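Local coordinates for protein spondin-1 (Homo sapiens, PDB 3COO) that is a secreted extracellular-matrix glycoprotein that probably acts in cell adhesion and binds heparin through its reelin-N domain, at residues Thr37-Arg42 and Ser66-Phe71; Val58-Ala63 and Thr119-Phe124; Glu97-Phe102 and Glu112-Arg117. One frame throughout, in Å; residues are numbered along the deposited sequence. Where two conformers were deposited one is given.

How the interactions relate
From the N terminus, strand 39-43 comes first. The loop residues 66-71 return to it, and interaction 1 closes a loop there. Strand 55-62 lies within that loop and opens interaction 2, which closes only at strand 120-126, so interactions 1 and 2 cross. Interaction 3 joins 97-102 to 112-117 and lies wholly inside the long loop of interaction 2. Interaction 2 pairs the two central strands of the four-stranded sheet, and interaction 1 sets a loop beside the edge strand of that sheet. Interaction 3 extends a hairpin at the edge of the mixed sheet. F71 bridges them: its ring packs on I121, and its backbone N bonds E112.

Interaction 1: Thr37-Arg42 and Ser66-Phe71; sequences TEFSLR and SYFRGF
F39 lays the CE1 end of its ring against the backbone of Y67. The carbonyl Y67 O lies at the ring edge, near its plane, 3.5 Å from F39 CE1. F39 CE1 is also 4.0 Å from F68 CB, and the two phenylalanine side chains run past one another, pointing opposite ways. The ring is carried there by CG lying anti to the carbonyl carbon of F39 (chi1 -49°). This part is buried, and apart from the carbonyl of Y67 it is apolar. E38, on the looser side, is partly exposed and gives less surface to the contact than F39. E38 CB is 3.6 Å from S66 OG. The E38 chain bends at chi2 and passes alongside that hydroxyl without a bond between them. The two segments meet by packing alone. A serine in place of F39 would probably open a gap beside F68 and take away the ring edge that meets Y67 O. S66 also packs on I25 of the second subunit. Strand 39-43 is an edge strand of the four-stranded sheet and pairs with strand 55-62. F39 rests on A62 of that strand, and F68 reaches across to L60 and to I121 of strand 120-126.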
loop_
_atom_site.group_PDB
_atom_site.type_symbol
_atom_site.label_atom_id
_atom_site.label_comp_id
_atom_site.label_asym_id
_atom_site.label_seq_id
_atom_site.Cartn_x
_atom_site.Cartn_y
_atom_site.Cartn_z
ATOM N N THR A 37 12.650 -0.793 5.677
ATOM C CA THR A 37 13.474 0.284 6.244
ATOM C C THR A 37 12.908 1.727 6.149
ATOM O O THR A 37 13.098 2.527 7.076
ATOM C CB THR A 37 14.959 0.161 5.743
ATOM O OG1 THR A 37 15.776 1.191 6.317
ATOM C CG2 THR A 37 15.046 0.210 4.216
ATOM N N GLU A 38 12.193 2.042 5.063
ATOM C CA GLU A 38 11.545 3.360 4.916
ATOM C C GLU A 38 10.398 3.572 5.884
ATOM O O GLU A 38 10.047 4.707 6.160
ATOM C CB GLU A 38 11.004 3.590 3.503
ATOM C CG GLU A 38 11.901 3.107 2.426
ATOM C CD GLU A 38 11.481 1.751 1.922
ATOM O OE1 GLU A 38 11.025 1.691 0.753
ATOM O OE2 GLU A 38 11.583 0.762 2.692
ATOM N N PHE A 39 9.806 2.484 6.366
ATOM C CA PHE A 39 8.675 2.535 7.285
ATOM C C PHE A 39 9.098 2.268 8.741
ATOM O O PHE A 39 9.843 1.313 9.004
ATOM C CB PHE A 39 7.586 1.545 6.850
ATOM C CG PHE A 39 7.216 1.650 5.378
ATOM C CD1 PHE A 39 6.333 2.642 4.924
ATOM C CD2 PHE A 39 7.760 0.762 4.458
ATOM C CE1 PHE A 39 6.008 2.747 3.573
ATOM C CE2 PHE A 39 7.429 0.860 3.101
ATOM C CZ PHE A 39 6.551 1.862 2.667
ATOM N N SER A 40 8.593 3.096 9.660
ATOM C CA SER A 40 8.938 3.054 11.087
ATOM C C SER A 40 7.704 3.114 11.949
ATOM O O SER A 40 6.795 3.902 11.691
ATOM C CB SER A 40 9.758 4.277 11.477
ATOM O OG SER A 40 11.068 4.176 10.996
ATOM N N LEU A 41 7.712 2.338 13.014
ATOM C CA LEU A 41 6.701 2.414 14.041
ATOM C C LEU A 41 7.366 3.055 15.259
ATOM O O LEU A 41 8.451 2.616 15.672
ATOM C CB LEU A 41 6.160 1.011 14.359
ATOM C CG LEU A 41 5.123 0.998 15.487
ATOM C CD1 LEU A 41 3.865 1.784 14.979
ATOM C CD2 LEU A 41 4.772 -0.420 15.908
ATOM N N ARG A 42 6.758 4.113 15.805
ATOM C CA ARG A 42 7.341 4.803 16.982
ATOM C C ARG A 42 6.317 5.132 18.061
ATOM O O ARG A 42 5.156 5.454 17.766
ATOM C CB ARG A 42 8.033 6.093 16.552
ATOM C CG ARG A 42 9.270 5.851 15.670
ATOM C CD ARG A 42 10.175 7.060 15.558
ATOM N NE ARG A 42 10.515 7.658 16.863
ATOM C CZ ARG A 42 9.869 8.694 17.410
ATOM N NH1 ARG A 42 8.831 9.247 16.783
ATOM N NH2 ARG A 42 10.246 9.175 18.588
ATOM N N SER A 66 8.625 7.991 0.204
ATOM C CA SER A 66 7.776 6.785 0.358
ATOM C C SER A 66 6.349 7.055 0.829
ATOM O O SER A 66 6.045 8.109 1.366
ATOM C CB SER A 66 8.397 5.832 1.380
ATOM O OG SER A 66 8.955 4.703 0.754
ATOM N N TYR A 67 5.477 6.068 0.654
ATOM C CA TYR A 67 4.089 6.185 1.120
ATOM C C TYR A 67 3.587 4.776 1.333
ATOM O O TYR A 67 4.159 3.808 0.809
ATOM C CB TYR A 67 3.188 6.972 0.087
ATOM C CG TYR A 67 2.867 6.196 -1.196
ATOM C CD1 TYR A 67 1.766 5.343 -1.271
ATOM C CD2 TYR A 67 3.686 6.299 -2.315
ATOM C CE1 TYR A 67 1.484 4.587 -2.444
ATOM C CE2 TYR A 67 3.414 5.576 -3.511
ATOM C CZ TYR A 67 2.326 4.712 -3.564
ATOM O OH TYR A 67 2.094 3.995 -4.727
ATOM N N PHE A 68 2.515 4.652 2.105
ATOM C CA PHE A 68 1.795 3.375 2.201
ATOM C C PHE A 68 0.314 3.666 1.989
ATOM O O PHE A 68 -0.122 4.807 2.112
ATOM C CB PHE A 68 2.028 2.670 3.554
ATOM C CG PHE A 68 1.716 3.516 4.773
ATOM C CD1 PHE A 68 2.647 4.421 5.257
ATOM C CD2 PHE A 68 0.503 3.383 5.453
ATOM C CE1 PHE A 68 2.389 5.202 6.394
ATOM C CE2 PHE A 68 0.230 4.147 6.588
ATOM C CZ PHE A 68 1.181 5.055 7.075
ATOM N N ARG A 69 -0.450 2.651 1.625
ATOM C CA ARG A 69 -1.902 2.801 1.605
ATOM C C ARG A 69 -2.478 2.123 2.857
ATOM O O ARG A 69 -2.633 2.766 3.889
ATOM C CB ARG A 69 -2.462 2.248 0.275
ATOM C CG ARG A 69 -1.926 2.972 -0.961
ATOM C CD ARG A 69 -2.551 2.355 -2.192
ATOM N NE ARG A 69 -2.145 2.974 -3.441
ATOM C CZ ARG A 69 -2.832 3.936 -4.056
ATOM N NH1 ARG A 69 -3.922 4.394 -3.473
ATOM N NH2 ARG A 69 -2.429 4.439 -5.242
ATOM N N GLY A 70 -2.678 0.816 2.852
ATOM C CA GLY A 70 -3.245 0.183 4.042
ATOM C C GLY A 70 -2.141 -0.176 5.057
ATOM O O GLY A 70 -0.930 -0.156 4.756
ATOM N N PHE A 71 -2.551 -0.516 6.259
ATOM C CA PHE A 71 -1.592 -0.976 7.249
ATOM C C PHE A 71 -2.422 -1.725 8.285
ATOM O O PHE A 71 -3.640 -1.515 8.367
ATOM C CB PHE A 71 -0.930 0.237 7.963
ATOM C CG PHE A 71 -1.906 1.073 8.727
ATOM C CD1 PHE A 71 -2.645 2.064 8.073
ATOM C CD2 PHE A 71 -2.127 0.823 10.100
ATOM C CE1 PHE A 71 -3.582 2.824 8.779
ATOM C CE2 PHE A 71 -3.058 1.554 10.800
ATOM C CZ PHE A 71 -3.794 2.531 10.150
#

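Interaction 2: Val58-Ala63 and Thr119-Phe124; sequences VTLSAA and TRIQVF
V58 and V123 open a ladder of antiparallel pairs between these strands. The axes of strand segments 58-62 and 120-124 approach to 4.7 Å, at 172° between their directions. V58 N bonds V123 O at 2.7 Å, and V123 N returns the bond to V58 O. L60 and I121 repeat this two-way pattern, and A62 N bonds T119 O at the far end. T59 with Q122 and S61 with R120 are the non-hydrogen-bonded pairs between. R120 can be followed outward. R120 CB lies 4.0 Å from L60 O. R120 CG runs past T59 OG1 at 3.6 Å, and R120 CD stays close to that oxygen. The chain then bends at chi3 (-51°) and turns the guanidinium over S61. S61 CB sits beneath the centre of one face of the R120 guanidinium, 3.9 Å from the plane. R120 NH1 at the tip comes within 3.5 Å of T59 OG1, a contact and not a bond. Beside it T59 CB packs on Q122 CG at 3.6 Å. On the reverse face L60 and I121 cross, with L60 CB 3.8 Å from I121 CG1. V58 points the same way as that pair and packs on L73 of strand 72-77. The two sheets thus meet as a sandwich, consistent with the E-set clan. Strand 39-43 flanks strand 55-62, and strand 91-93 flanks strand 120-126.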
loop_
_atom_site.group_PDB
_atom_site.type_symbol
_atom_site.label_atom_id
_atom_site.label_comp_id
_atom_site.label_asym_id
_atom_site.label_seq_id
_atom_site.Cartn_x
_atom_site.Cartn_y
_atom_site.Cartn_z
ATOM N N VAL A 58 1.092 6.409 19.291
ATOM C CA VAL A 58 1.880 5.511 18.418
ATOM C C VAL A 58 1.718 5.870 16.944
ATOM O O VAL A 58 0.583 6.025 16.455
ATOM C CB VAL A 58 1.823 3.991 18.797
ATOM C CG1 VAL A 58 1.164 3.650 20.236
ATOM C CG2 VAL A 58 1.584 3.009 17.637
ATOM N N THR A 59 2.845 6.143 16.294
ATOM C CA THR A 59 2.824 6.503 14.863
ATOM C C THR A 59 3.616 5.592 13.954
ATOM O O THR A 59 4.753 5.165 14.277
ATOM C CB THR A 59 3.006 8.011 14.559
ATOM O OG1 THR A 59 3.895 8.254 13.432
ATOM C CG2 THR A 59 3.337 8.794 15.702
ATOM N N LEU A 60 2.963 5.292 12.837
ATOM C CA LEU A 60 3.565 4.628 11.700
ATOM C C LEU A 60 3.832 5.676 10.647
ATOM O O LEU A 60 2.919 6.389 10.225
ATOM C CB LEU A 60 2.593 3.552 11.177
ATOM C CG LEU A 60 2.939 2.859 9.863
ATOM C CD1 LEU A 60 4.130 1.984 10.137
ATOM C CD2 LEU A 60 1.744 1.998 9.490
ATOM N N SER A 61 5.085 5.788 10.205
ATOM C CA SER A 61 5.418 6.758 9.192
ATOM C C SER A 61 6.304 6.177 8.091
ATOM O O SER A 61 6.997 5.148 8.294
ATOM C CB SER A 61 6.041 8.021 9.816
ATOM O OG SER A 61 7.106 7.677 10.649
ATOM N N ALA A 62 6.207 6.808 6.918
ATOM C CA ALA A 62 6.999 6.520 5.726
ATOM C C ALA A 62 8.011 7.641 5.523
ATOM O O ALA A 62 7.655 8.847 5.556
ATOM C CB ALA A 62 6.079 6.441 4.518
ATOM N N ALA A 63 9.276 7.278 5.323
ATOM C CA ALA A 63 10.298 8.295 5.096
ATOM C C ALA A 63 10.188 8.777 3.654
ATOM O O ALA A 63 10.069 7.975 2.751
ATOM C CB ALA A 63 11.695 7.760 5.399
ATOM N N THR A 119 1.499 9.212 4.389
ATOM C CA THR A 119 2.870 9.140 4.837
ATOM C C THR A 119 2.964 8.880 6.333
ATOM O O THR A 119 4.041 8.573 6.840
ATOM C CB THR A 119 3.621 10.396 4.492
ATOM O OG1 THR A 119 3.007 11.482 5.184
ATOM C CG2 THR A 119 3.573 10.657 2.976
ATOM N N ARG A 120 1.841 9.004 7.046
ATOM C CA ARG A 120 1.818 8.853 8.484
ATOM C C ARG A 120 0.403 8.557 8.952
ATOM O O ARG A 120 -0.555 9.135 8.431
ATOM C CB ARG A 120 2.293 10.155 9.181
ATOM C CG ARG A 120 2.441 10.013 10.702
ATOM C CD ARG A 120 2.924 11.287 11.363
ATOM N NE ARG A 120 4.122 11.809 10.694
ATOM C CZ ARG A 120 5.381 11.689 11.134
ATOM N NH1 ARG A 120 5.678 11.074 12.277
ATOM N NH2 ARG A 120 6.364 12.208 10.417
ATOM N N ILE A 121 0.292 7.711 9.967
ATOM C CA ILE A 121 -0.943 7.502 10.706
ATOM C C ILE A 121 -0.602 7.470 12.212
ATOM O O ILE A 121 0.524 7.142 12.578
ATOM C CB ILE A 121 -1.717 6.227 10.287
ATOM C CG1 ILE A 121 -0.923 4.921 10.491
ATOM C CG2 ILE A 121 -2.268 6.365 8.822
ATOM C CD1 ILE A 121 -1.120 4.289 11.888
ATOM N N GLN A 122 -1.573 7.792 13.067
ATOM C CA GLN A 122 -1.336 7.755 14.508
ATOM C C GLN A 122 -2.537 7.222 15.248
ATOM O O GLN A 122 -3.670 7.422 14.813
ATOM C CB GLN A 122 -1.087 9.151 15.071
ATOM C CG GLN A 122 0.028 9.973 14.517
ATOM C CD GLN A 122 0.141 11.318 15.248
ATOM O OE1 GLN A 122 -0.046 12.362 14.652
ATOM N NE2 GLN A 122 0.382 11.269 16.576
ATOM N N VAL A 123 -2.273 6.565 16.383
ATOM C CA VAL A 123 -3.290 6.017 17.258
ATOM C C VAL A 123 -2.824 6.196 18.715
ATOM O O VAL A 123 -1.603 6.314 18.982
ATOM C CB VAL A 123 -3.531 4.502 16.896
ATOM C CG1 VAL A 123 -2.306 3.653 17.242
ATOM C CG2 VAL A 123 -4.785 3.955 17.587
ATOM N N PHE A 124 -3.762 6.218 19.669
ATOM C CA PHE A 124 -3.339 6.066 21.075
ATOM C C PHE A 124 -3.355 4.600 21.446
ATOM O O PHE A 124 -4.125 3.797 20.886
ATOM C CB PHE A 124 -4.218 6.863 22.067
ATOM C CG PHE A 124 -4.300 8.352 21.786
ATOM C CD1 PHE A 124 -3.166 9.170 21.911
ATOM C CD2 PHE A 124 -5.514 8.949 21.447
ATOM C CE1 PHE A 124 -3.234 10.530 21.694
ATOM C CE2 PHE A 124 -5.607 10.364 21.261
ATOM C CZ PHE A 124 -4.456 11.164 21.357
#

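Interaction 3: Glu97-Phe102 and Glu112-Arg117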
loop_
_atom_site.group_PDB
_atom_site.type_symbol
_atom_site.label_atom_id
_atom_site.label_comp_id
_atom_site.label_asym_id
_atom_site.label_seq_id
_atom_site.Cartn_x
_atom_site.Cartn_y
_atom_site.Cartn_z
ATOM N N GLU A 97 -11.035 8.995 13.014
ATOM C CA GLU A 97 -12.067 7.982 12.783
ATOM C C GLU A 97 -12.458 7.958 11.325
ATOM O O GLU A 97 -13.050 6.986 10.875
ATOM C CB GLU A 97 -13.305 8.213 13.655
ATOM C CG GLU A 97 -13.002 8.468 15.143
ATOM C CD GLU A 97 -13.377 7.312 16.036
ATOM O OE1 GLU A 97 -13.405 6.140 15.534
ATOM O OE2 GLU A 97 -13.623 7.576 17.246
ATOM N N GLU A 98 -12.056 8.985 10.570
ATOM C CA GLU A 98 -12.457 9.114 9.181
ATOM C C GLU A 98 -11.848 8.038 8.378
ATOM O O GLU A 98 -12.530 7.392 7.580
ATOM C CB GLU A 98 -12.080 10.471 8.576
ATOM C CG GLU A 98 -13.193 11.429 8.735
ATOM C CD GLU A 98 -14.375 11.101 7.826
ATOM O OE1 GLU A 98 -14.177 10.746 6.639
ATOM O OE2 GLU A 98 -15.515 11.226 8.304
ATOM N N GLU A 99 -10.562 7.814 8.604
ATOM C CA GLU A 99 -9.890 6.913 7.715
ATOM C C GLU A 99 -8.988 5.833 8.410
ATOM O O GLU A 99 -8.313 5.082 7.720
ATOM C CB GLU A 99 -9.275 7.703 6.537
ATOM C CG GLU A 99 -10.351 8.488 5.662
ATOM C CD GLU A 99 -9.870 8.857 4.275
ATOM O OE1 GLU A 99 -10.512 9.714 3.601
ATOM O OE2 GLU A 99 -8.863 8.269 3.836
ATOM N N THR A 100 -9.019 5.757 9.750
ATOM C CA THR A 100 -8.595 4.551 10.503
ATOM C C THR A 100 -9.753 3.921 11.292
ATOM O O THR A 100 -10.740 4.587 11.625
ATOM C CB THR A 100 -7.393 4.724 11.505
ATOM O OG1 THR A 100 -7.749 5.573 12.609
ATOM C CG2 THR A 100 -6.143 5.254 10.810
ATOM N N GLN A 101 -9.619 2.627 11.599
ATOM C CA GLN A 101 -10.709 1.902 12.242
ATOM C C GLN A 101 -10.162 0.649 12.901
ATOM O O GLN A 101 -9.047 0.261 12.649
ATOM C CB GLN A 101 -11.782 1.492 11.194
ATOM C CG GLN A 101 -11.251 0.557 10.086
ATOM C CD GLN A 101 -12.364 0.086 9.142
ATOM O OE1 GLN A 101 -12.655 -1.098 9.059
ATOM N NE2 GLN A 101 -13.001 0.991 8.499
ATOM N N PHE A 102 -10.975 0.014 13.728
ATOM C CA PHE A 102 -10.655 -1.311 14.210
ATOM C C PHE A 102 -10.941 -2.293 13.122
ATOM O O PHE A 102 -11.880 -2.149 12.348
ATOM C CB PHE A 102 -11.437 -1.633 15.487
ATOM C CG PHE A 102 -11.046 -0.741 16.638
ATOM C CD1 PHE A 102 -9.748 -0.807 17.188
ATOM C CD2 PHE A 102 -11.936 0.211 17.124
ATOM C CE1 PHE A 102 -9.360 0.067 18.251
ATOM C CE2 PHE A 102 -11.559 1.065 18.194
ATOM C CZ PHE A 102 -10.257 0.975 18.740
ATOM N N GLU A 112 -6.416 0.819 8.234
ATOM C CA GLU A 112 -6.954 1.958 7.485
ATOM C C GLU A 112 -8.468 1.741 7.235
ATOM O O GLU A 112 -8.941 0.620 7.301
ATOM C CB GLU A 112 -6.197 2.086 6.154
ATOM C CG GLU A 112 -6.721 1.110 5.030
ATOM C CD GLU A 112 -6.316 -0.346 5.196
ATOM O OE1 GLU A 112 -6.805 -1.153 4.401
ATOM O OE2 GLU A 112 -5.516 -0.720 6.077
ATOM N N SER A 113 -9.235 2.788 6.945
ATOM C CA SER A 113 -10.574 2.552 6.336
ATOM C C SER A 113 -10.694 2.792 4.832
ATOM O O SER A 113 -11.730 2.463 4.240
ATOM C CB SER A 113 -11.656 3.360 7.024
ATOM O OG SER A 113 -11.237 4.686 7.132
ATOM N N THR A 114 -9.680 3.406 4.225
ATOM C CA THR A 114 -9.630 3.591 2.767
ATOM C C THR A 114 -8.201 3.343 2.318
ATOM O O THR A 114 -7.290 3.508 3.114
ATOM C CB THR A 114 -9.976 5.071 2.359
ATOM O OG1 THR A 114 -8.977 5.937 2.914
ATOM C CG2 THR A 114 -11.334 5.474 2.851
ATOM N N PRO A 115 -7.988 3.051 1.014
ATOM C CA PRO A 115 -6.617 2.822 0.562
ATOM C C PRO A 115 -5.956 4.142 0.109
ATOM O O PRO A 115 -5.115 4.122 -0.749
ATOM C CB PRO A 115 -6.815 1.877 -0.641
ATOM C CG PRO A 115 -8.100 2.279 -1.217
ATOM C CD PRO A 115 -8.947 2.898 -0.105
ATOM N N ARG A 116 -6.295 5.268 0.749
ATOM C CA ARG A 116 -5.623 6.526 0.439
ATOM C C ARG A 116 -4.101 6.447 0.614
ATOM O O ARG A 116 -3.644 5.870 1.573
ATOM C CB ARG A 116 -6.177 7.619 1.362
ATOM C CG ARG A 116 -5.708 9.009 0.989
ATOM C CD ARG A 116 -6.162 9.981 2.081
ATOM N NE ARG A 116 -7.606 10.174 2.056
ATOM C CZ ARG A 116 -8.279 11.014 1.272
ATOM N NH1 ARG A 116 -9.600 11.081 1.425
ATOM N NH2 ARG A 116 -7.689 11.754 0.305
ATOM N N ARG A 117 -3.330 7.045 -0.301
ATOM C CA ARG A 117 -1.863 7.178 -0.103
ATOM C C ARG A 117 -1.584 8.074 1.122
ATOM O O ARG A 117 -2.167 9.164 1.220
ATOM C CB ARG A 117 -1.146 7.729 -1.349
ATOM C CG ARG A 117 -1.395 6.939 -2.629
ATOM C CD ARG A 117 -0.527 7.472 -3.814
ATOM N NE ARG A 117 -0.721 8.905 -3.934
ATOM C CZ ARG A 117 -1.778 9.464 -4.518
ATOM N NH1 ARG A 117 -2.724 8.702 -5.067
ATOM N NH2 ARG A 117 -1.901 10.775 -4.542
#
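E99 OE2 takes bonds from two donors, R116 NE and T114 OG1. They reach it from opposite faces of the carboxylate plane. R116 NE is 2.9 Å from E99 OE2, on the syn side but tilted out of the carboxylate plane. T114 OG1 comes from above the plane at 2.5 Å from E99 OE2, a length so short that its exact value is doubtful. The second oxygen is used too: R116 NH1 bonds E99 OE1 at 2.7 Å. R116 therefore presents NE and NH1 to the two oxygens of E99, a two-pronged salt bridge. The carboxylate lies at the guanidinium edge, and the two planes are 31° apart. E99 reaches this place with CG anti to its carbonyl carbon (chi1 -61°) and an extended chain beyond.

The backbone of E99 is held as well. S113 N bonds E99 O at 2.6 Å, approaching from above the carbonyl plane. Next along, T100 and E112 form an antiparallel non-hydrogen-bonded pair at the end of the hairpin of strands 100-103 and 110-112. Q101 CG lies 3.6 Å from E112 O. The E112 carboxylate looks elsewhere, to F71 N and to R145 of the second subunit.

R118 adds a long, weak ion pair to E99 OE2. With so many donors around it, E99 probably stays ionised. Its charge is likely to offset that of R116, and the loop 113-116 is tied to the hairpin through the E99 carboxylate and the S113 N to E99 O bond.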